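PDB 3SNK: response regulator CheY-like protein from Mesorhizobium loti, which is of unconfirmed function but probably serves pilus assembly, this CheY-like receiver domain being the N-terminal part of a longer protein with predicted ATP-binding and ATP-hydrolysing activity. Local coordinates for residues 32-35 against 36-39; 112-115 against 116-120. One frame throughout, in Å; residues are numbered along the deposited sequence.

Contact 1. Residues 32-35 against 36-39; sequences TRLD and ALAI
Leu-37 carries its CG anti to the carbonyl carbon and beside its own backbone N (chi1 -65°), which swings the branched end of the side chain back along the last helical turn, where Leu-34 also lies. CD1 of Leu-37 reaches CD2 of Leu-34 at 4.4 Å, a loose methyl-to-methyl touch, while the inner part of Leu-37 is pressed against backbone. Its CB stands 3.4 Å from Leu-34 O, and its CG is 3.6 Å from Arg-33 O, the leucine thus roofing over two successive carbonyls at the end of the helix. Ala-36 does something similar one step earlier: its CB lies 3.4 Å from Thr-32 O, the carbonyl that also accepts the N-H of Ala-36 at 2.9 Å. Ala-36 is on the exposed side, and its CB is also 3.7 Å from Arg-33 O.

This stretch is where helix 24-36, the first helix of a CheY-like receiver fold, runs out before strand 40-45. The bond from Ala-36 to Thr-32 has ordinary alpha-helical spacing. The next two reach back only three residues, as in a 3-10 turn: Leu-37 N bonds weakly to Leu-34 O, and Ala-38 N lies 3.1 Å from Asp-35 O. The latter donor approaches from above the carbonyl plane and not along a lone pair. Ala-38 is then the first residue to leave the helical path, with a positive phi of 61°, where a small methyl is less hindered than a beta-branched side chain. Leucines suit the inner side of the turn because Leu-34 and Leu-37 both touch Leu-124 of helix 120-129. On the outer side Thr-32 turns its OG1 to the carbonyl of Arg-28, which satisfies the hydroxyl within the helix itself.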
ATOM      1  N   THR A  32      -6.827  12.104   0.882  1.00 48.16           N
ATOM      2  CA  THR A  32      -7.732  13.110   0.334  1.00 49.33           C
ATOM      3  C   THR A  32      -8.356  12.596  -0.978  1.00 53.16           C
ATOM      4  O   THR A  32      -9.568  12.706  -1.155  1.00 52.85           O
ATOM      5  CB  THR A  32      -7.002  14.445   0.134  1.00 51.35           C
ATOM      6  OG1 THR A  32      -6.486  14.867   1.397  1.00 57.22           O
ATOM      7  CG2 THR A  32      -7.906  15.541  -0.391  1.00 53.94           C
ATOM      8  N   ARG A  33      -7.527  12.097  -1.901  1.00 51.27           N
ATOM      9  CA  ARG A  33      -7.995  11.593  -3.206  1.00 52.76           C
ATOM     10  C   ARG A  33      -9.036  10.500  -3.075  1.00 56.39           C
ATOM     11  O   ARG A  33     -10.069  10.542  -3.750  1.00 57.93           O
ATOM     12  CB  ARG A  33      -6.827  11.060  -4.059  1.00 54.00           C
ATOM     13  CG  ARG A  33      -6.154  12.159  -4.867  1.00 71.86           C
ATOM     14  CD  ARG A  33      -5.119  11.643  -5.843  1.00 89.84           C
ATOM     15  NE  ARG A  33      -4.420  12.751  -6.498  1.00107.20           N
ATOM     16  CZ  ARG A  33      -3.121  13.015  -6.359  1.00126.40           C
ATOM     17  NH1 ARG A  33      -2.352  12.234  -5.607  1.00113.52           N
ATOM     18  NH2 ARG A  33      -2.579  14.050  -6.988  1.00114.70           N
ATOM     19  N   LEU A  34      -8.766   9.526  -2.220  1.00 50.35           N
ATOM     20  CA  LEU A  34      -9.634   8.361  -2.059  1.00 49.99           C
ATOM     21  C   LEU A  34     -10.885   8.695  -1.265  1.00 55.26           C
ATOM     22  O   LEU A  34     -11.955   8.183  -1.600  1.00 55.92           O
ATOM     23  CB  LEU A  34      -8.871   7.185  -1.414  1.00 48.06           C
ATOM     24  CG  LEU A  34      -7.729   6.561  -2.245  1.00 51.11           C
ATOM     25  CD1 LEU A  34      -7.158   5.329  -1.530  1.00 48.96           C
ATOM     26  CD2 LEU A  34      -8.201   6.139  -3.655  1.00 55.09           C
ATOM     27  N   ASP A  35     -10.765   9.566  -0.246  1.00 52.40           N
ATOM     28  CA  ASP A  35     -11.897  10.014   0.553  1.00 54.99           C
ATOM     29  C   ASP A  35     -12.839  10.912  -0.272  1.00 63.20           C
ATOM     30  O   ASP A  35     -14.038  10.905   0.003  1.00 65.98           O
ATOM     31  CB  ASP A  35     -11.441  10.718   1.846  1.00 57.72           C
ATOM     32  CG  ASP A  35     -11.112   9.750   2.990  1.00 65.21           C
ATOM     33  OD1 ASP A  35     -11.368   8.546   2.840  1.00 65.98           O
ATOM     34  OD2 ASP A  35     -10.628  10.214   4.044  1.00 68.81           O
ATOM     35  N   ALA A  36     -12.316  11.659  -1.289  1.00 59.53           N
ATOM     36  CA  ALA A  36     -13.149  12.493  -2.173  1.00 62.55           C
ATOM     37  C   ALA A  36     -14.046  11.603  -3.066  1.00 69.56           C
ATOM     38  O   ALA A  36     -15.128  12.029  -3.452  1.00 72.61           O
ATOM     39  CB  ALA A  36     -12.291  13.412  -3.022  1.00 62.68           C
ATOM     40  N   LEU A  37     -13.628  10.346  -3.312  1.00 65.84           N
ATOM     41  CA  LEU A  37     -14.396   9.360  -4.080  1.00 65.83           C
ATOM     42  C   LEU A  37     -15.554   8.768  -3.253  1.00 69.42           C
ATOM     43  O   LEU A  37     -16.409   8.095  -3.824  1.00 71.35           O
ATOM     44  CB  LEU A  37     -13.495   8.257  -4.621  1.00 62.64           C
ATOM     45  CG  LEU A  37     -12.440   8.690  -5.648  1.00 66.66           C
ATOM     46  CD1 LEU A  37     -11.585   7.517  -6.037  1.00 65.74           C
ATOM     47  CD2 LEU A  37     -13.079   9.293  -6.893  1.00 70.85           C
ATOM     48  N   ALA A  38     -15.588   9.049  -1.922  1.00 64.01           N
ATOM     49  CA  ALA A  38     -16.618   8.719  -0.921  1.00 65.88           C
ATOM     50  C   ALA A  38     -16.885   7.211  -0.704  1.00 69.89           C
ATOM     51  O   ALA A  38     -17.433   6.857   0.344  1.00 71.21           O
ATOM     52  CB  ALA A  38     -17.928   9.408  -1.266  1.00 71.12           C
ATOM     53  N   ILE A  39     -16.505   6.338  -1.644  1.00 65.15           N
ATOM     54  CA  ILE A  39     -16.760   4.882  -1.522  1.00 66.16           C
ATOM     55  C   ILE A  39     -15.627   4.142  -0.764  1.00 69.62           C
ATOM     56  O   ILE A  39     -15.598   2.909  -0.776  1.00 68.76           O
ATOM     57  CB  ILE A  39     -17.018   4.242  -2.921  1.00 69.68           C
ATOM     58  CG1 ILE A  39     -15.757   4.350  -3.829  1.00 68.10           C
ATOM     59  CG2 ILE A  39     -18.267   4.876  -3.571  1.00 74.21           C
ATOM     60  CD1 ILE A  39     -15.812   3.686  -5.219  1.00 79.16           C
TER

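Contact 2. Residues 112-115 against 116-120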
ATOM      1  N   ASP A 112      -0.219  -3.623  -8.286  1.00 51.25           N
ATOM      2  CA  ASP A 112       0.289  -2.477  -9.011  1.00 51.75           C
ATOM      3  C   ASP A 112       1.600  -1.954  -8.401  1.00 50.36           C
ATOM      4  O   ASP A 112       1.758  -1.938  -7.189  1.00 47.03           O
ATOM      5  CB  ASP A 112      -0.779  -1.355  -9.060  1.00 55.04           C
ATOM      6  CG  ASP A 112      -2.142  -1.783  -9.616  1.00 66.36           C
ATOM      7  OD1 ASP A 112      -2.307  -1.782 -10.850  1.00 70.67           O
ATOM      8  OD2 ASP A 112      -3.044  -2.107  -8.807  1.00 64.47           O
ATOM      9  N   TRP A 113       2.528  -1.531  -9.263  1.00 46.94           N
ATOM     10  CA  TRP A 113       3.799  -0.916  -8.891  1.00 46.51           C
ATOM     11  C   TRP A 113       3.820   0.555  -9.351  1.00 53.98           C
ATOM     12  O   TRP A 113       4.160   0.832 -10.495  1.00 56.30           O
ATOM     13  CB  TRP A 113       4.970  -1.656  -9.520  1.00 45.50           C
ATOM     14  CG  TRP A 113       5.268  -3.050  -9.046  1.00 45.00           C
ATOM     15  CD1 TRP A 113       4.573  -3.805  -8.143  1.00 45.39           C
ATOM     16  CD2 TRP A 113       6.326  -3.873  -9.534  1.00 46.27           C
ATOM     17  NE1 TRP A 113       5.141  -5.054  -8.039  1.00 44.91           N
ATOM     18  CE2 TRP A 113       6.230  -5.118  -8.874  1.00 48.51           C
ATOM     19  CE3 TRP A 113       7.373  -3.666 -10.453  1.00 50.17           C
ATOM     20  CZ2 TRP A 113       7.156  -6.145  -9.083  1.00 48.91           C
ATOM     21  CZ3 TRP A 113       8.280  -4.691 -10.668  1.00 53.07           C
ATOM     22  CH2 TRP A 113       8.156  -5.919 -10.003  1.00 52.07           C
ATOM     23  N   LEU A 114       3.472   1.486  -8.473  1.00 50.37           N
ATOM     24  CA  LEU A 114       3.426   2.898  -8.844  1.00 52.08           C
ATOM     25  C   LEU A 114       4.719   3.585  -8.452  1.00 59.16           C
ATOM     26  O   LEU A 114       5.311   3.255  -7.422  1.00 57.78           O
ATOM     27  CB  LEU A 114       2.202   3.582  -8.215  1.00 51.36           C
ATOM     28  CG  LEU A 114       0.831   2.878  -8.468  1.00 55.61           C
ATOM     29  CD1 LEU A 114      -0.285   3.547  -7.677  1.00 54.90           C
ATOM     30  CD2 LEU A 114       0.470   2.843  -9.959  1.00 59.17           C
ATOM     31  N   HIS A 115       5.198   4.485  -9.316  1.00 60.71           N
ATOM     32  CA  HIS A 115       6.453   5.214  -9.156  1.00 64.06           C
ATOM     33  C   HIS A 115       6.163   6.659  -8.749  1.00 72.88           C
ATOM     34  O   HIS A 115       5.327   7.316  -9.370  1.00 73.44           O
ATOM     35  CB  HIS A 115       7.264   5.124 -10.471  1.00 67.98           C
ATOM     36  CG  HIS A 115       8.643   5.714 -10.416  1.00 75.26           C
ATOM     37  ND1 HIS A 115       9.676   5.089  -9.729  1.00 77.78           N
ATOM     38  CD2 HIS A 115       9.134   6.824 -11.026  1.00 80.76           C
ATOM     39  CE1 HIS A 115      10.743   5.858  -9.905  1.00 80.70           C
ATOM     40  NE2 HIS A 115      10.467   6.917 -10.675  1.00 82.76           N
ATOM     41  N   LYS A 116       6.849   7.142  -7.694  1.00 72.73           N
ATOM     42  CA  LYS A 116       6.715   8.492  -7.136  1.00 74.97           C
ATOM     43  C   LYS A 116       7.386   9.562  -8.026  1.00 84.86           C
ATOM     44  O   LYS A 116       8.497   9.321  -8.511  1.00 86.48           O
ATOM     45  CB  LYS A 116       7.323   8.548  -5.733  1.00 78.51           C
ATOM     46  CG  LYS A 116       6.313   8.465  -4.605  1.00 90.48           C
ATOM     47  CD  LYS A 116       7.016   8.608  -3.260  1.00 93.78           C
ATOM     48  CE  LYS A 116       6.081   8.522  -2.084  1.00 88.11           C
ATOM     49  NZ  LYS A 116       6.822   8.663  -0.809  1.00 88.15           N
ATOM     50  N   PRO A 117       6.772  10.758  -8.240  1.00 84.82           N
ATOM     51  CA  PRO A 117       5.459  11.217  -7.738  1.00 83.87           C
ATOM     52  C   PRO A 117       4.314  10.589  -8.526  1.00 89.04           C
ATOM     53  O   PRO A 117       4.333  10.610  -9.761  1.00 88.95           O
ATOM     54  CB  PRO A 117       5.534  12.744  -7.923  1.00 87.97           C
ATOM     55  CG  PRO A 117       6.441  12.945  -9.099  1.00 94.36           C
ATOM     56  CD  PRO A 117       7.423  11.792  -9.080  1.00 89.85           C
ATOM     57  N   LEU A 118       3.340   9.979  -7.827  1.00 87.60           N
ATOM     58  CA  LEU A 118       2.247   9.343  -8.562  1.00 87.93           C
ATOM     59  C   LEU A 118       1.230  10.371  -9.008  1.00 93.64           C
ATOM     60  O   LEU A 118       0.941  11.315  -8.272  1.00 93.66           O
ATOM     61  CB  LEU A 118       1.557   8.173  -7.816  1.00 85.76           C
ATOM     62  CG  LEU A 118       1.116   8.308  -6.342  1.00 89.99           C
ATOM     63  CD1 LEU A 118      -0.147   9.157  -6.181  1.00 91.00           C
ATOM     64  CD2 LEU A 118       0.784   6.942  -5.785  1.00 90.87           C
ATOM     65  N   ASP A 119       0.720  10.205 -10.236  1.00 91.88           N
ATOM     66  CA  ASP A 119      -0.323  11.074 -10.769  1.00 93.57           C
ATOM     67  C   ASP A 119      -1.668  10.582 -10.217  1.00 94.89           C
ATOM     68  O   ASP A 119      -1.767   9.432  -9.752  1.00 92.85           O
ATOM     69  CB  ASP A 119      -0.303  11.123 -12.319  1.00 98.44           C
ATOM     70  CG  ASP A 119      -0.287   9.772 -13.017  1.00111.26           C
ATOM     71  OD1 ASP A 119       0.660   8.989 -12.776  1.00112.28           O
ATOM     72  OD2 ASP A 119      -1.189   9.524 -13.850  1.00116.69           O
ATOM     73  N   GLY A 120      -2.658  11.471 -10.216  1.00 91.20           N
ATOM     74  CA  GLY A 120      -4.003  11.195  -9.721  1.00 88.99           C
ATOM     75  C   GLY A 120      -4.637   9.979 -10.358  1.00 88.58           C
ATOM     76  O   GLY A 120      -5.003   9.029  -9.654  1.00 86.22           O
TER
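His-115 and Lys-116 meet where strand 112-115 gives way to the loop, and the histidine folds its ring against the peptide that follows. With CG anti to the backbone N (chi1 -174°), the imidazole lies beside its own carbonyl carbon, and Lys-116 O comes over one face of the ring. Of the ring atoms, His-115 CD2 is nearest, 3.6 Å from Lys-116 O. Such a flat polar ring is at home on the solvent side of the edge strand.

Lys-116 behaves differently. Its first torsion is unusual (chi1 -100°), but from CG onward the chain is fully extended, carrying NZ inward to salt bridges with Asp-23 and Asp-66. The peptide bond to Pro-117 is cis. This is as in CheY-like receivers, where such a lysine lies near the phosphoacceptor aspartate; the two salt bridges are consistent with an equivalent site here.

The kinked loop brings Leu-118 back toward the strand. Its CG is wedged between the backbone N and the carbonyl carbon (chi1 48°); this turn, with chi2 also near +60°, sets CD2 of Leu-118 4.0 Å from Leu-114 CD1. The two leucines approach at a slant, methyl against methyl, their branched ends forming an apolar patch on the inner side.

Strand 112-115 is the edge of the parallel sheet beside strand 90-94, whose Ile-91 packs on Leu-114 and whose Val-93 packs on Leu-118, while Phe-26 of helix 24-36 covers Leu-118 and the stem of Lys-116, and Glu-122 of helix 120-129, into which the loop leads, touches Leu-114.

From the N terminus, helix 24-36 leads into contact 1, which closes the turn toward strand 40-45, an outermost strand of the parallel sheet. Much later the chain reaches the other outermost strand, and contact 2 turns it from 112-115 into helix 120-129. The two are in series, neither nested nor crossed, with centres about 17 Å apart. Even so, they meet: Arg-33 lays its long side chain along the later loop, its NE 3.6 Å from Gly-120 CA and its NH1 3.8 Å from Leu-118 CD1. This packing joins the end of the first helix to the start of the last, which flank the sheet together.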